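Local coordinates for protein ADP-ribosylating toxin CARDS (Mycoplasma pneumoniae, PDB 4TLV) that transfers the ADP-ribosyl group of NAD(+) to multiple target proteins and vacuolates mammalian cells, acting as the main virulence factor of its bacterium, at residues 318-323 and 355-360; 330-335 and 513-518; 440-445 and 475-480; 480-485 and 524-529. One frame throughout, in Å; residues are numbered along the deposited sequence.

Interaction 1: residues 318-323 and 355-360; sequences DVYQRI and SAVNAV
V357 sets its CG1 methyl squarely on one face of the Y320 ring: the carbon lies 3.5 Å from the ring centroid and 8° off the normal, a CH-pi contact in which the two side chains run side by side. Next to it R322 reaches across with NH1, which sits 3.7 Å from V357 CG1, while S355 CB comes over a face of the guanidinium. A water bridges the segments, accepting from R322 NH1 at 2.9 Å and donating to S355 O. Behind this layer D318 fixes the arginine. The R322 chain bends at chi3 (-66°), which turns the guanidinium side-on to the carboxylate, and D318 OD2 takes NE at 2.8 Å, through its syn lone pair, as well as NH2. D318 OD1 accepts from R322 N, met from above the carboxylate plane. R322 NH2 also bonds T439 O. The salt bridge thus spans a type I turn, D318 to Q321, packed against a second one, A356 to A359, both in loops joining strands of the D2 beta-trefoil.

Interaction 2: residues 330-335 and 513-518; sequences GAQISL and KHDMNE
Q332 spends both ends of its amide on the 513-518 loop. Its OE1 accepts from M516 N at 2.8 Å, with the donor 38° above the carbonyl plane, and its NE2 gives a nearly straight bond to D515 OD1 at 2.9 Å (N-H...O 167°). Two bonds from one planar group limit its rotation. D515 OD1 also accepts from N517 N, closing an Asx turn; the two donors come from opposite faces of the carboxylate, and CG lies anti to the D515 backbone N (chi1 -177°), which brings OD1 round to both.

Apolar contact comes from Q332 and M516, which run alongside each other head to tail, CB against CB at 3.7 Å; the M516 chain folds at chi2 and chi3, placing CE 4.1 Å from I333 CG2.

A further polar link stays within the loop: H514 NE2 bonds E518 OE1 in the ring plane at 3.0 Å.

The contact joins D2 to D3. The M516 side chain packs on F483 of strand 481-485 and F493 of strand 490-495, while I333 rests on V485 and V491 of the same two strands and on V354 of strand 348-354 in D2.

Interaction 3: residues 440-445 and 475-480; sequences FFVDVQ and YDLKTS
L477 and V442 fit together on one side of this strand pair, L477 CD1 lying 3.6 Å from V442 CG2 as the two branched side chains pass at a slant. With CG1 anti to the V442 backbone N (chi1 -178°), CG2 is left beside that N, on the leucine's side. Further along, V444 sets CG1 against Y475 CB at 3.7 Å, meeting the tyrosine at its root while its ring leads away toward W526 O, one partner of Y475 OH. At the other end the F440 ring has the bent aliphatic run of K478 beside it, CD1 meeting K478 CG at 3.6 Å. The backbones beneath belong to the antiparallel strands 441-443 and 473-476 of the D3 beta-trefoil: V442 N donates to Y475 O and Y475 N to V442 O, each at 2.8 Å, and L477 N to F440 O extends the ladder. F441 and D476 share the sheet face away from V442 and Y475. The F441 ring presents its edge to D476 OD1, the ring and carboxylate planes 83° apart, and F483 meets this ring edge-to-face. D476 OD1 takes K478 N in an Asx turn and accepts from a water that itself accepts from F440 N, while D476 OD2 takes T479 OG1 at 2.6 Å.

Interaction 4: residues 480-485 and 524-529; sequences SKIFFV and FKWYFS
W526 N donates to S480 O at 2.9 Å and 165°, a direct backbone bond between the two segments. K525 CA adds a CA-H...O contact to S480 O, and K481 CA makes another to F524 O at 3.3 Å. A water accepts from I482 N at 2.9 Å and lies 2.6 Å from F524 O, bridging where the two segments diverge.

Apolar contacts flank this backbone seam. I482 CD1 comes to W526 CB at 3.6 Å, the two side chains set nearly perpendicular. With CG1 beside its backbone N (chi1 -73°) and chi2 extended, the isoleucine carries its terminal methyl to the root of the indole, whose NE1 bonds L494 O. K481 lays CD against F524 CB at 3.8 Å; its chain then bends at chi3 and chi4, leading NZ to M516 O and E518 O. The F524 ring stacks on H514.

Strands 481-485 and 526-529 are not neighbours in sheet order, yet are brought together here, through residues 480-482 and 524-526, within the antiparallel sheet of the D3 beta-trefoil.

How the interactions relate
From the N terminus, interaction 1 closes a short loop inside D2, from 318-323 to 355-360. Interaction 2 starts within that loop, at 330-335, and ends far on at 513-518 in D3, so the two cross. Interaction 3 is nested inside interaction 2 and closes a loop at the start of D3. Interaction 4 follows it in series, sharing S480, and crosses interaction 2. S355 OG and S334 OG link interactions 1 and 2 within D2; across the domain boundary, V357 N bonds F441 O and N358 OD1 accepts from D443 N. Within D3, D476 N bonds K481 O, pairing strands 473-476 and 481-485 of one sheet.

Interaction 1: residues 318-323 and 355-360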
loop_
_atom_site.group_PDB
_atom_site.type_symbol
_atom_site.label_atom_id
_atom_site.label_comp_id
_atom_site.label_asym_id
_atom_site.label_seq_id
_atom_site.Cartn_x
_atom_site.Cartn_y
_atom_site.Cartn_z
ATOM N N ASP A 318 1.866 2.171 10.121
ATOM C CA ASP A 318 1.243 0.971 9.537
ATOM C C ASP A 318 2.068 0.321 8.414
ATOM O O ASP A 318 3.137 0.800 8.058
ATOM C CB ASP A 318 -0.209 1.253 9.083
ATOM C CG ASP A 318 -0.292 2.108 7.806
ATOM O OD1 ASP A 318 0.686 2.197 7.033
ATOM O OD2 ASP A 318 -1.371 2.685 7.565
ATOM N N VAL A 319 1.564 -0.785 7.865
ATOM C CA VAL A 319 2.330 -1.575 6.905
ATOM C C VAL A 319 2.421 -0.929 5.527
ATOM O O VAL A 319 3.197 -1.387 4.689
ATOM C CB VAL A 319 1.733 -2.983 6.732
ATOM C CG1 VAL A 319 2.127 -3.876 7.923
ATOM C CG2 VAL A 319 0.211 -2.888 6.573
ATOM N N TYR A 320 1.658 0.143 5.311
ATOM C CA TYR A 320 1.819 0.964 4.101
ATOM C C TYR A 320 2.867 2.043 4.356
ATOM O O TYR A 320 3.103 2.899 3.512
ATOM C CB TYR A 320 0.484 1.617 3.706
ATOM C CG TYR A 320 -0.559 0.609 3.297
ATOM C CD1 TYR A 320 -0.494 -0.019 2.065
ATOM C CD2 TYR A 320 -1.588 0.271 4.146
ATOM C CE1 TYR A 320 -1.441 -0.975 1.694
ATOM C CE2 TYR A 320 -2.529 -0.675 3.783
ATOM C CZ TYR A 320 -2.444 -1.294 2.555
ATOM O OH TYR A 320 -3.394 -2.224 2.190
ATOM N N GLN A 321 3.494 1.975 5.528
ATOM C CA GLN A 321 4.501 2.951 5.962
ATOM C C GLN A 321 3.942 4.305 6.418
ATOM O O GLN A 321 4.701 5.266 6.554
ATOM C CB GLN A 321 5.589 3.166 4.887
ATOM C CG GLN A 321 6.406 1.928 4.561
ATOM C CD GLN A 321 7.556 2.212 3.591
ATOM O OE1 GLN A 321 7.442 1.700 2.379
ATOM N NE2 GLN A 321 8.529 2.903 3.932
ATOM N N ARG A 322 2.635 4.383 6.671
ATOM C CA ARG A 322 2.021 5.653 7.021
ATOM C C ARG A 322 2.046 5.853 8.520
ATOM O O ARG A 322 1.911 4.902 9.287
ATOM C CB ARG A 322 0.575 5.710 6.533
ATOM C CG ARG A 322 0.414 5.410 5.030
ATOM C CD ARG A 322 -1.082 5.407 4.649
ATOM N NE ARG A 322 -1.802 4.307 5.276
ATOM C CZ ARG A 322 -3.028 3.927 4.918
ATOM N NH1 ARG A 322 -3.653 4.566 3.935
ATOM N NH2 ARG A 322 -3.651 2.932 5.562
ATOM N N ILE A 323 2.227 7.092 8.943
ATOM C CA ILE A 323 2.052 7.413 10.355
ATOM C C ILE A 323 0.680 8.065 10.497
ATOM O O ILE A 323 0.473 9.186 10.024
ATOM C CB ILE A 323 3.158 8.387 10.840
ATOM C CG1 ILE A 323 4.535 7.760 10.628
ATOM C CG2 ILE A 323 2.938 8.761 12.304
ATOM C CD1 ILE A 323 5.696 8.774 10.694
ATOM N N SER A 355 -5.496 9.619 4.684
ATOM C CA SER A 355 -4.642 8.427 4.547
ATOM C C SER A 355 -4.910 7.717 3.233
ATOM O O SER A 355 -6.052 7.398 2.929
ATOM C CB SER A 355 -4.900 7.444 5.707
ATOM O OG SER A 355 -4.800 8.083 6.967
ATOM N N ALA A 356 -3.861 7.443 2.460
ATOM C CA ALA A 356 -4.014 6.842 1.138
ATOM C C ALA A 356 -2.916 5.820 0.962
ATOM O O ALA A 356 -1.753 6.117 1.229
ATOM C CB ALA A 356 -3.873 7.905 0.056
ATOM N N VAL A 357 -3.269 4.634 0.483
ATOM C CA VAL A 357 -2.295 3.549 0.430
ATOM C C VAL A 357 -1.246 3.751 -0.649
ATOM O O VAL A 357 -0.190 3.127 -0.603
ATOM C CB VAL A 357 -2.960 2.174 0.258
ATOM C CG1 VAL A 357 -3.842 1.862 1.462
ATOM C CG2 VAL A 357 -3.762 2.119 -1.042
ATOM N N ASN A 358 -1.544 4.609 -1.624
ATOM C CA ASN A 358 -0.642 4.822 -2.741
ATOM C C ASN A 358 0.096 6.153 -2.700
ATOM O O ASN A 358 0.774 6.497 -3.648
ATOM C CB ASN A 358 -1.383 4.687 -4.085
ATOM C CG ASN A 358 -2.570 5.646 -4.199
ATOM O OD1 ASN A 358 -3.239 5.947 -3.207
ATOM N ND2 ASN A 358 -2.835 6.128 -5.418
ATOM N N ALA A 359 -0.033 6.906 -1.616
ATOM C CA ALA A 359 0.599 8.232 -1.560
ATOM C C ALA A 359 2.039 8.133 -1.057
ATOM O O ALA A 359 2.274 7.902 0.138
ATOM C CB ALA A 359 -0.222 9.166 -0.664
ATOM N N VAL A 360 3.002 8.307 -1.962
ATOM C CA VAL A 360 4.413 8.193 -1.598
ATOM C C VAL A 360 4.782 9.229 -0.534
ATOM O O VAL A 360 5.594 8.958 0.345
ATOM C CB VAL A 360 5.335 8.313 -2.833
ATOM C CG1 VAL A 360 6.816 8.297 -2.423
ATOM C CG2 VAL A 360 5.059 7.169 -3.817
HETATM O O HOH W 1 -6.497 4.671 3.679
#

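Interaction 2: residues 330-335 and 513-518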
loop_
_atom_site.group_PDB
_atom_site.type_symbol
_atom_site.label_atom_id
_atom_site.label_comp_id
_atom_site.label_asym_id
_atom_site.label_seq_id
_atom_site.Cartn_x
_atom_site.Cartn_y
_atom_site.Cartn_z
ATOM N N GLY A 330 -15.144 12.977 11.975
ATOM C CA GLY A 330 -16.587 12.829 12.024
ATOM C C GLY A 330 -17.153 12.251 10.738
ATOM O O GLY A 330 -18.220 11.633 10.742
ATOM N N ALA A 331 -16.432 12.442 9.640
ATOM C CA ALA A 331 -16.865 11.914 8.354
ATOM C C ALA A 331 -16.148 10.601 8.004
ATOM O O ALA A 331 -16.075 10.217 6.837
ATOM C CB ALA A 331 -16.671 12.958 7.249
ATOM N N GLN A 332 -15.619 9.933 9.028
ATOM C CA GLN A 332 -15.078 8.584 8.914
ATOM C C GLN A 332 -13.798 8.462 8.077
ATOM O O GLN A 332 -13.501 7.397 7.557
ATOM C CB GLN A 332 -16.144 7.611 8.404
ATOM C CG GLN A 332 -17.430 7.628 9.216
ATOM C CD GLN A 332 -18.559 6.909 8.505
ATOM O OE1 GLN A 332 -18.995 7.324 7.429
ATOM N NE2 GLN A 332 -19.012 5.805 9.084
ATOM N N ILE A 333 -13.024 9.531 7.962
ATOM C CA ILE A 333 -11.739 9.370 7.298
ATOM C C ILE A 333 -10.572 9.381 8.285
ATOM O O ILE A 333 -10.658 9.920 9.391
ATOM C CB ILE A 333 -11.502 10.353 6.143
ATOM C CG1 ILE A 333 -11.524 11.780 6.654
ATOM C CG2 ILE A 333 -12.506 10.124 4.976
ATOM C CD1 ILE A 333 -11.746 12.781 5.558
ATOM N N SER A 334 -9.503 8.731 7.861
ATOM C CA SER A 334 -8.273 8.595 8.623
ATOM C C SER A 334 -7.298 9.630 8.077
ATOM O O SER A 334 -7.339 9.945 6.888
ATOM C CB SER A 334 -7.714 7.185 8.400
ATOM O OG SER A 334 -6.418 7.050 8.953
ATOM N N LEU A 335 -6.454 10.180 8.948
ATOM C CA LEU A 335 -5.449 11.165 8.552
ATOM C C LEU A 335 -4.024 10.689 8.847
ATOM O O LEU A 335 -3.782 10.065 9.879
ATOM C CB LEU A 335 -5.700 12.484 9.284
ATOM C CG LEU A 335 -7.052 13.148 8.983
ATOM C CD1 LEU A 335 -7.395 14.181 10.081
ATOM C CD2 LEU A 335 -7.059 13.777 7.581
ATOM N N LYS A 513 -23.650 12.284 0.757
ATOM C CA LYS A 513 -23.101 11.835 2.039
ATOM C C LYS A 513 -23.640 10.454 2.338
ATOM O O LYS A 513 -24.773 10.132 1.987
ATOM C CB LYS A 513 -23.441 12.812 3.167
ATOM C CG LYS A 513 -22.772 14.154 3.001
ATOM C CD LYS A 513 -22.927 15.006 4.247
ATOM C CE LYS A 513 -22.220 16.343 4.076
ATOM N NZ LYS A 513 -22.282 17.154 5.316
ATOM N N HIS A 514 -22.828 9.615 2.972
ATOM C CA HIS A 514 -23.181 8.218 3.097
ATOM C C HIS A 514 -22.257 7.572 4.130
ATOM O O HIS A 514 -21.185 8.095 4.388
ATOM C CB HIS A 514 -23.024 7.555 1.727
ATOM C CG HIS A 514 -23.577 6.164 1.650
ATOM N ND1 HIS A 514 -24.929 5.901 1.611
ATOM C CD2 HIS A 514 -22.957 4.962 1.573
ATOM C CE1 HIS A 514 -25.120 4.596 1.540
ATOM N NE2 HIS A 514 -23.939 4.004 1.508
ATOM N N ASP A 515 -22.691 6.464 4.726
ATOM C CA ASP A 515 -21.882 5.716 5.694
ATOM C C ASP A 515 -20.676 5.023 4.999
ATOM O O ASP A 515 -20.843 4.137 4.165
ATOM C CB ASP A 515 -22.766 4.689 6.401
ATOM C CG ASP A 515 -22.035 3.914 7.491
ATOM O OD1 ASP A 515 -20.791 4.036 7.623
ATOM O OD2 ASP A 515 -22.721 3.160 8.213
ATOM N N MET A 516 -19.471 5.447 5.349
ATOM C CA MET A 516 -18.245 4.838 4.813
ATOM C C MET A 516 -18.231 3.313 4.980
ATOM O O MET A 516 -17.702 2.604 4.136
ATOM C CB MET A 516 -17.009 5.467 5.465
ATOM C CG MET A 516 -15.671 4.909 4.948
ATOM S SD MET A 516 -15.292 5.421 3.262
ATOM C CE MET A 516 -14.813 7.115 3.549
ATOM N N ASN A 517 -18.849 2.808 6.045
ATOM C CA ASN A 517 -18.867 1.373 6.327
ATOM C C ASN A 517 -19.940 0.593 5.567
ATOM O O ASN A 517 -19.939 -0.633 5.593
ATOM C CB ASN A 517 -19.107 1.109 7.818
ATOM C CG ASN A 517 -18.150 1.868 8.722
ATOM O OD1 ASN A 517 -18.565 2.521 9.695
ATOM N ND2 ASN A 517 -16.874 1.775 8.422
ATOM N N GLU A 518 -20.886 1.290 4.951
ATOM C CA GLU A 518 -21.996 0.595 4.297
ATOM C C GLU A 518 -21.478 -0.221 3.098
ATOM O O GLU A 518 -20.690 0.273 2.296
ATOM C CB GLU A 518 -23.107 1.582 3.903
ATOM C CG GLU A 518 -24.397 0.900 3.475
ATOM C CD GLU A 518 -24.328 0.398 2.048
ATOM O OE1 GLU A 518 -23.666 1.061 1.213
ATOM O OE2 GLU A 518 -24.928 -0.661 1.764
#

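Interaction 3: residues 440-445 and 475-480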
loop_
_atom_site.group_PDB
_atom_site.type_symbol
_atom_site.label_atom_id
_atom_site.label_comp_id
_atom_site.label_asym_id
_atom_site.label_seq_id
_atom_site.Cartn_x
_atom_site.Cartn_y
_atom_site.Cartn_z
ATOM N N PHE A 440 -8.204 1.637 3.947
ATOM C CA PHE A 440 -7.626 1.184 2.686
ATOM C C PHE A 440 -8.102 2.046 1.519
ATOM O O PHE A 440 -8.680 1.550 0.553
ATOM C CB PHE A 440 -8.000 -0.278 2.486
ATOM C CG PHE A 440 -7.603 -1.149 3.644
ATOM C CD1 PHE A 440 -8.455 -1.325 4.725
ATOM C CD2 PHE A 440 -6.371 -1.769 3.664
ATOM C CE1 PHE A 440 -8.096 -2.118 5.799
ATOM C CE2 PHE A 440 -5.999 -2.566 4.748
ATOM C CZ PHE A 440 -6.854 -2.729 5.814
ATOM N N PHE A 441 -7.857 3.347 1.623
ATOM C CA PHE A 441 -8.267 4.298 0.590
ATOM C C PHE A 441 -7.172 4.476 -0.453
ATOM O O PHE A 441 -6.004 4.664 -0.101
ATOM C CB PHE A 441 -8.550 5.676 1.202
ATOM C CG PHE A 441 -9.496 5.653 2.374
ATOM C CD1 PHE A 441 -10.514 4.706 2.458
ATOM C CD2 PHE A 441 -9.386 6.614 3.373
ATOM C CE1 PHE A 441 -11.394 4.702 3.546
ATOM C CE2 PHE A 441 -10.268 6.627 4.453
ATOM C CZ PHE A 441 -11.270 5.669 4.535
ATOM N N VAL A 442 -7.549 4.420 -1.731
ATOM C CA VAL A 442 -6.623 4.731 -2.831
ATOM C C VAL A 442 -6.953 6.108 -3.383
ATOM O O VAL A 442 -8.126 6.415 -3.623
ATOM C CB VAL A 442 -6.739 3.729 -4.017
ATOM C CG1 VAL A 442 -5.714 4.078 -5.110
ATOM C CG2 VAL A 442 -6.543 2.302 -3.535
ATOM N N ASP A 443 -5.938 6.951 -3.537
ATOM C CA ASP A 443 -6.122 8.248 -4.200
ATOM C C ASP A 443 -6.219 7.993 -5.698
ATOM O O ASP A 443 -5.244 7.563 -6.320
ATOM C CB ASP A 443 -4.948 9.180 -3.877
ATOM C CG ASP A 443 -5.142 10.610 -4.421
ATOM O OD1 ASP A 443 -6.019 10.834 -5.277
ATOM O OD2 ASP A 443 -4.397 11.514 -3.986
ATOM N N VAL A 444 -7.407 8.182 -6.269
ATOM C CA VAL A 444 -7.605 7.879 -7.687
ATOM C C VAL A 444 -7.650 9.149 -8.541
ATOM O O VAL A 444 -7.502 9.087 -9.763
ATOM C CB VAL A 444 -8.848 6.984 -7.935
ATOM C CG1 VAL A 444 -8.616 5.569 -7.372
ATOM C CG2 VAL A 444 -10.116 7.615 -7.325
ATOM N N GLN A 445 -7.838 10.303 -7.899
ATOM C CA GLN A 445 -7.671 11.563 -8.605
ATOM C C GLN A 445 -8.443 11.591 -9.949
ATOM O O GLN A 445 -7.896 11.996 -10.977
ATOM C CB GLN A 445 -6.179 11.784 -8.836
ATOM C CG GLN A 445 -5.761 13.213 -9.101
ATOM C CD GLN A 445 -4.245 13.400 -9.117
ATOM O OE1 GLN A 445 -3.486 12.454 -9.350
ATOM N NE2 GLN A 445 -3.801 14.633 -8.876
ATOM N N TYR A 475 -10.832 5.835 -3.737
ATOM C CA TYR A 475 -11.561 4.593 -3.890
ATOM C C TYR A 475 -11.315 3.761 -2.643
ATOM O O TYR A 475 -10.164 3.532 -2.274
ATOM C CB TYR A 475 -11.032 3.882 -5.127
ATOM C CG TYR A 475 -11.728 2.594 -5.524
ATOM C CD1 TYR A 475 -12.974 2.606 -6.137
ATOM C CD2 TYR A 475 -11.100 1.374 -5.361
ATOM C CE1 TYR A 475 -13.592 1.419 -6.546
ATOM C CE2 TYR A 475 -11.702 0.190 -5.771
ATOM C CZ TYR A 475 -12.950 0.216 -6.365
ATOM O OH TYR A 475 -13.522 -0.977 -6.777
ATOM N N ASP A 476 -12.386 3.348 -1.971
ATOM C CA ASP A 476 -12.252 2.535 -0.760
ATOM C C ASP A 476 -12.169 1.071 -1.139
ATOM O O ASP A 476 -13.156 0.486 -1.568
ATOM C CB ASP A 476 -13.434 2.731 0.184
ATOM C CG ASP A 476 -13.389 1.768 1.352
ATOM O OD1 ASP A 476 -12.268 1.363 1.755
ATOM O OD2 ASP A 476 -14.466 1.382 1.838
ATOM N N LEU A 477 -10.992 0.472 -0.978
ATOM C CA LEU A 477 -10.807 -0.927 -1.374
ATOM C C LEU A 477 -11.648 -1.906 -0.560
ATOM O O LEU A 477 -11.884 -3.027 -1.003
ATOM C CB LEU A 477 -9.329 -1.309 -1.273
ATOM C CG LEU A 477 -8.421 -0.639 -2.306
ATOM C CD1 LEU A 477 -6.950 -0.825 -1.897
ATOM C CD2 LEU A 477 -8.685 -1.178 -3.736
ATOM N N LYS A 478 -12.064 -1.522 0.649
ATOM C CA LYS A 478 -12.884 -2.440 1.445
ATOM C C LYS A 478 -14.264 -2.657 0.830
ATOM O O LYS A 478 -14.796 -3.756 0.869
ATOM C CB LYS A 478 -13.066 -1.945 2.887
ATOM C CG LYS A 478 -11.845 -2.078 3.775
ATOM C CD LYS A 478 -12.128 -1.525 5.191
ATOM C CE LYS A 478 -12.794 -2.558 6.076
ATOM N NZ LYS A 478 -12.947 -2.065 7.487
ATOM N N THR A 479 -14.840 -1.596 0.283
ATOM C CA THR A 479 -16.247 -1.600 -0.112
ATOM C C THR A 479 -16.490 -1.262 -1.583
ATOM O O THR A 479 -17.623 -1.334 -2.032
ATOM C CB THR A 479 -17.065 -0.592 0.714
ATOM O OG1 THR A 479 -16.579 0.733 0.466
ATOM C CG2 THR A 479 -16.982 -0.901 2.227
ATOM N N SER A 480 -15.436 -0.891 -2.308
ATOM C CA SER A 480 -15.524 -0.466 -3.714
ATOM C C SER A 480 -16.303 0.832 -3.941
ATOM O O SER A 480 -16.802 1.067 -5.041
ATOM C CB SER A 480 -16.117 -1.581 -4.603
ATOM O OG SER A 480 -15.335 -2.768 -4.558
HETATM O O HOH W 2 -10.973 1.396 4.196
#

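Interaction 4: residues 480-485 and 524-529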
loop_
_atom_site.group_PDB
_atom_site.type_symbol
_atom_site.label_atom_id
_atom_site.label_comp_id
_atom_site.label_asym_id
_atom_site.label_seq_id
_atom_site.Cartn_x
_atom_site.Cartn_y
_atom_site.Cartn_z
ATOM N N SER A 480 -15.436 -0.891 -2.308
ATOM C CA SER A 480 -15.524 -0.466 -3.714
ATOM C C SER A 480 -16.303 0.832 -3.941
ATOM O O SER A 480 -16.802 1.067 -5.041
ATOM C CB SER A 480 -16.117 -1.581 -4.603
ATOM O OG SER A 480 -15.335 -2.768 -4.558
ATOM N N LYS A 481 -16.412 1.677 -2.919
ATOM C CA LYS A 481 -17.067 2.972 -3.096
ATOM C C LYS A 481 -16.062 4.036 -3.558
ATOM O O LYS A 481 -14.843 3.907 -3.347
ATOM C CB LYS A 481 -17.796 3.404 -1.809
ATOM C CG LYS A 481 -18.890 2.434 -1.353
ATOM C CD LYS A 481 -19.830 3.078 -0.337
ATOM C CE LYS A 481 -19.107 3.350 0.973
ATOM N NZ LYS A 481 -18.739 2.056 1.609
ATOM N N ILE A 482 -16.565 5.059 -4.240
ATOM C CA ILE A 482 -15.740 6.179 -4.664
ATOM C C ILE A 482 -16.207 7.410 -3.905
ATOM O O ILE A 482 -17.408 7.674 -3.842
ATOM C CB ILE A 482 -15.858 6.418 -6.180
ATOM C CG1 ILE A 482 -15.108 5.303 -6.922
ATOM C CG2 ILE A 482 -15.275 7.773 -6.582
ATOM C CD1 ILE A 482 -15.379 5.258 -8.422
ATOM N N PHE A 483 -15.268 8.162 -3.332
ATOM C CA PHE A 483 -15.654 9.330 -2.538
ATOM C C PHE A 483 -14.790 10.566 -2.775
ATOM O O PHE A 483 -13.634 10.476 -3.203
ATOM C CB PHE A 483 -15.798 8.980 -1.039
ATOM C CG PHE A 483 -14.511 8.531 -0.359
ATOM C CD1 PHE A 483 -14.167 7.188 -0.297
ATOM C CD2 PHE A 483 -13.675 9.456 0.260
ATOM C CE1 PHE A 483 -12.987 6.774 0.362
ATOM C CE2 PHE A 483 -12.517 9.054 0.920
ATOM C CZ PHE A 483 -12.177 7.705 0.973
ATOM N N PHE A 484 -15.386 11.721 -2.502
ATOM C CA PHE A 484 -14.801 13.033 -2.734
ATOM C C PHE A 484 -14.730 13.682 -1.353
ATOM O O PHE A 484 -15.749 13.823 -0.683
ATOM C CB PHE A 484 -15.762 13.819 -3.645
ATOM C CG PHE A 484 -15.283 15.179 -4.067
ATOM C CD1 PHE A 484 -15.058 16.186 -3.138
ATOM C CD2 PHE A 484 -15.157 15.485 -5.425
ATOM C CE1 PHE A 484 -14.647 17.463 -3.549
ATOM C CE2 PHE A 484 -14.758 16.754 -5.844
ATOM C CZ PHE A 484 -14.497 17.745 -4.902
ATOM N N VAL A 485 -13.535 14.059 -0.916
ATOM C CA VAL A 485 -13.382 14.673 0.397
ATOM C C VAL A 485 -13.380 16.186 0.240
ATOM O O VAL A 485 -12.423 16.764 -0.254
ATOM C CB VAL A 485 -12.084 14.229 1.111
ATOM C CG1 VAL A 485 -11.941 14.927 2.467
ATOM C CG2 VAL A 485 -12.059 12.701 1.284
ATOM N N PHE A 524 -23.598 2.156 -5.022
ATOM C CA PHE A 524 -22.466 2.967 -4.573
ATOM C C PHE A 524 -21.142 2.256 -4.873
ATOM O O PHE A 524 -20.073 2.771 -4.517
ATOM C CB PHE A 524 -22.532 3.221 -3.060
ATOM C CG PHE A 524 -23.550 4.264 -2.642
ATOM C CD1 PHE A 524 -23.233 5.610 -2.670
ATOM C CD2 PHE A 524 -24.797 3.883 -2.174
ATOM C CE1 PHE A 524 -24.154 6.568 -2.272
ATOM C CE2 PHE A 524 -25.730 4.833 -1.772
ATOM C CZ PHE A 524 -25.408 6.174 -1.819
ATOM N N LYS A 525 -21.217 1.074 -5.487
ATOM C CA LYS A 525 -20.015 0.282 -5.805
ATOM C C LYS A 525 -19.573 0.380 -7.266
ATOM O O LYS A 525 -20.386 0.218 -8.181
ATOM C CB LYS A 525 -20.229 -1.185 -5.408
ATOM C CG LYS A 525 -20.561 -1.354 -3.929
ATOM C CD LYS A 525 -20.449 -2.794 -3.500
ATOM C CE LYS A 525 -20.603 -2.898 -1.980
ATOM N NZ LYS A 525 -20.606 -4.321 -1.579
ATOM N N TRP A 526 -18.272 0.610 -7.473
ATOM C CA TRP A 526 -17.713 0.818 -8.806
ATOM C C TRP A 526 -16.446 -0.011 -9.007
ATOM O O TRP A 526 -15.771 -0.375 -8.043
ATOM C CB TRP A 526 -17.387 2.297 -9.017
ATOM C CG TRP A 526 -18.557 3.174 -8.798
ATOM C CD1 TRP A 526 -19.000 3.671 -7.603
ATOM C CD2 TRP A 526 -19.467 3.643 -9.793
ATOM N NE1 TRP A 526 -20.134 4.424 -7.797
ATOM C CE2 TRP A 526 -20.439 4.430 -9.135
ATOM C CE3 TRP A 526 -19.555 3.482 -11.181
ATOM C CZ2 TRP A 526 -21.485 5.059 -9.819
ATOM C CZ3 TRP A 526 -20.601 4.115 -11.866
ATOM C CH2 TRP A 526 -21.549 4.885 -11.180
ATOM N N TYR A 527 -16.125 -0.304 -10.262
ATOM C CA TYR A 527 -14.864 -0.978 -10.575
ATOM C C TYR A 527 -14.267 -0.428 -11.860
ATOM O O TYR A 527 -14.966 0.193 -12.671
ATOM C CB TYR A 527 -15.051 -2.497 -10.660
ATOM C CG TYR A 527 -15.944 -2.934 -11.797
ATOM C CD1 TYR A 527 -17.331 -2.904 -11.672
ATOM C CD2 TYR A 527 -15.402 -3.374 -13.001
ATOM C CE1 TYR A 527 -18.157 -3.312 -12.729
ATOM C CE2 TYR A 527 -16.212 -3.781 -14.057
ATOM C CZ TYR A 527 -17.586 -3.745 -13.913
ATOM O OH TYR A 527 -18.385 -4.147 -14.964
ATOM N N PHE A 528 -12.964 -0.637 -12.032
ATOM C CA PHE A 528 -12.234 -0.095 -13.173
ATOM C C PHE A 528 -12.005 -1.182 -14.219
ATOM O O PHE A 528 -11.842 -2.360 -13.869
ATOM C CB PHE A 528 -10.885 0.476 -12.709
ATOM C CG PHE A 528 -11.021 1.583 -11.690
ATOM C CD1 PHE A 528 -11.231 1.287 -10.350
ATOM C CD2 PHE A 528 -10.943 2.914 -12.084
ATOM C CE1 PHE A 528 -11.371 2.302 -9.407
ATOM C CE2 PHE A 528 -11.082 3.943 -11.152
ATOM C CZ PHE A 528 -11.299 3.638 -9.814
ATOM N N SER A 529 -12.003 -0.778 -15.490
ATOM C CA SER A 529 -11.836 -1.702 -16.623
ATOM C C SER A 529 -10.815 -1.176 -17.603
ATOM O O SER A 529 -10.864 -0.009 -17.985
ATOM C CB SER A 529 -13.151 -1.880 -17.400
ATOM O OG SER A 529 -14.191 -2.329 -16.561
HETATM O O HOH W 3 -19.489 5.223 -4.052
#